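Local coordinates for protein pyridoxamine 5'-phosphate oxidase-related, FMN-binding (PDB 3F7E) that probably acts as a coenzyme F420-dependent oxidoreductase, with a fold related to that of FMN-binding pyridoxamine 5'-phosphate oxidases, at residues A[2-6]-A[7-11]. Sequence-based numbering, arbitrary orientation.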
loop_
_atom_site.group_PDB
_atom_site.type_symbol
_atom_site.label_atom_id
_atom_site.label_comp_id
_atom_site.label_asym_id
_atom_site.label_seq_id
_atom_site.Cartn_x
_atom_site.Cartn_y
_atom_site.Cartn_z
ATOM N N VAL A 2 -16.186 -12.934 -6.657
ATOM C CA VAL A 2 -15.605 -11.962 -7.623
ATOM C C VAL A 2 -14.386 -12.578 -8.311
ATOM O O VAL A 2 -13.458 -13.036 -7.650
ATOM C CB VAL A 2 -15.199 -10.651 -6.912
ATOM C CG1 VAL A 2 -14.138 -10.912 -5.872
ATOM C CG2 VAL A 2 -14.719 -9.613 -7.920
ATOM N N ALA A 3 -14.381 -12.588 -9.638
ATOM C CA ALA A 3 -13.291 -13.242 -10.366
ATOM C C ALA A 3 -12.033 -12.368 -10.461
ATOM O O ALA A 3 -12.155 -11.169 -10.723
ATOM C CB ALA A 3 -13.768 -13.663 -11.749
ATOM N N VAL A 4 -10.849 -12.969 -10.224
ATOM C CA VAL A 4 -9.521 -12.353 -10.539
ATOM C C VAL A 4 -9.619 -12.056 -12.034
ATOM O O VAL A 4 -9.834 -12.991 -12.812
ATOM C CB VAL A 4 -8.348 -13.220 -10.093
ATOM C CG1 VAL A 4 -7.069 -12.409 -10.163
ATOM C CG2 VAL A 4 -8.569 -13.683 -8.657
ATOM N N PRO A 5 -9.221 -10.860 -12.484
ATOM C CA PRO A 5 -8.774 -10.672 -13.871
ATOM C C PRO A 5 -7.765 -11.580 -14.530
ATOM O O PRO A 5 -6.877 -12.070 -13.858
ATOM C CB PRO A 5 -8.180 -9.240 -13.883
ATOM C CG PRO A 5 -8.590 -8.601 -12.619
ATOM C CD PRO A 5 -8.943 -9.679 -11.651
ATOM N N GLU A 6 -7.936 -11.849 -15.829
ATOM C CA GLU A 6 -7.860 -13.193 -16.360
ATOM C C GLU A 6 -6.334 -13.054 -16.498
ATOM O O GLU A 6 -5.848 -12.043 -17.024
ATOM C CB GLU A 6 -8.513 -13.223 -17.760
ATOM C CG GLU A 6 -8.379 -14.504 -18.614
ATOM C CD GLU A 6 -9.252 -14.439 -19.895
ATOM O OE1 GLU A 6 -9.652 -15.498 -20.433
ATOM O OE2 GLU A 6 -9.554 -13.321 -20.368
ATOM N N GLY A 7 -5.580 -13.995 -15.955
ATOM C CA GLY A 7 -4.120 -13.925 -16.042
ATOM C C GLY A 7 -3.352 -13.086 -15.022
ATOM O O GLY A 7 -2.138 -12.903 -15.186
ATOM N N TYR A 8 -4.027 -12.588 -13.980
ATOM C CA TYR A 8 -3.391 -11.799 -12.909
ATOM C C TYR A 8 -3.365 -12.525 -11.562
ATOM O O TYR A 8 -2.710 -12.060 -10.604
ATOM C CB TYR A 8 -4.066 -10.422 -12.778
ATOM C CG TYR A 8 -3.662 -9.452 -13.862
ATOM C CD1 TYR A 8 -4.244 -9.519 -15.122
ATOM C CD2 TYR A 8 -2.689 -8.465 -13.634
ATOM C CE1 TYR A 8 -3.877 -8.648 -16.132
ATOM C CE2 TYR A 8 -2.319 -7.578 -14.659
ATOM C CZ TYR A 8 -2.924 -7.681 -15.901
ATOM O OH TYR A 8 -2.608 -6.831 -16.947
ATOM N N GLU A 9 -4.052 -13.656 -11.477
ATOM C CA GLU A 9 -4.035 -14.456 -10.273
ATOM C C GLU A 9 -2.604 -14.887 -9.934
ATOM O O GLU A 9 -2.285 -15.100 -8.770
ATOM C CB GLU A 9 -4.969 -15.666 -10.383
ATOM C CG GLU A 9 -5.229 -16.345 -9.060
ATOM C CD GLU A 9 -6.417 -17.297 -9.023
ATOM O OE1 GLU A 9 -6.576 -17.942 -7.990
ATOM O OE2 GLU A 9 -7.149 -17.438 -10.034
ATOM N N SER A 10 -1.762 -14.991 -10.964
ATOM C CA SER A 10 -0.360 -15.315 -10.786
ATOM C C SER A 10 0.355 -14.405 -9.784
ATOM O O SER A 10 1.253 -14.876 -9.073
ATOM C CB SER A 10 0.344 -15.263 -12.138
ATOM O OG SER A 10 0.007 -14.075 -12.825
ATOM N N LEU A 11 -0.021 -13.117 -9.734
ATOM C CA LEU A 11 0.586 -12.152 -8.801
ATOM C C LEU A 11 0.258 -12.546 -7.380
ATOM O O LEU A 11 1.107 -12.419 -6.512
ATOM C CB LEU A 11 0.161 -10.695 -9.069
ATOM C CG LEU A 11 0.857 -9.975 -10.221
ATOM C CD1 LEU A 11 0.152 -8.666 -10.491
ATOM C CD2 LEU A 11 2.335 -9.757 -9.881
#
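The carbonyl oxygen of Pro5 takes the backbone N-H of Tyr8 at 2.9 Å from O to N, closing a type II beta turn over Pro5-Glu6-Gly7-Tyr8. The bond is somewhat bent, 150° at the hydrogen. Glycine, with its positive phi, fills the third place of the turn, as is usual for type II. The turn reverses the chain between the N-terminal loop of this antiparallel beta-barrel protein and the short helix 9-13. One step on, Leu11 N bonds to Tyr8 O at 3.0 Å, again between residues three apart.

Side chains follow the reversal. CG of Tyr8 lies anti to its carbonyl carbon (chi1 -76°), which leans the ring back along the turn. Its CD1 edge comes 3.5 Å from Glu6 O and 4.1 Å from Pro5 CB, while Pro5 O lies in the ring plane, at the edge. Arg75 makes a cation-pi contact with the same ring and hydrogen-bonds through NH2 to Gly7 O, so one guanidinium group touches two consecutive residues of the turn.

Alongside the turn, Val4 reaches across to Glu9. Its CG1 sits 3.7 Å from Glu9 CA and 3.9 Å from Glu9 CB, an apolar contact with the base of an extended side chain. The far end of Glu9 is held separately, OE1 accepting a hydrogen bond from the indole NE1 of Trp38. Phe126 on strand 116-127 touches both Val4 and Pro5, packing the loop against the barrel. The methyl CG1 of Val4 lies 3.5 Å from Glu9 N, a buried amide that finds no hydrogen-bond acceptor.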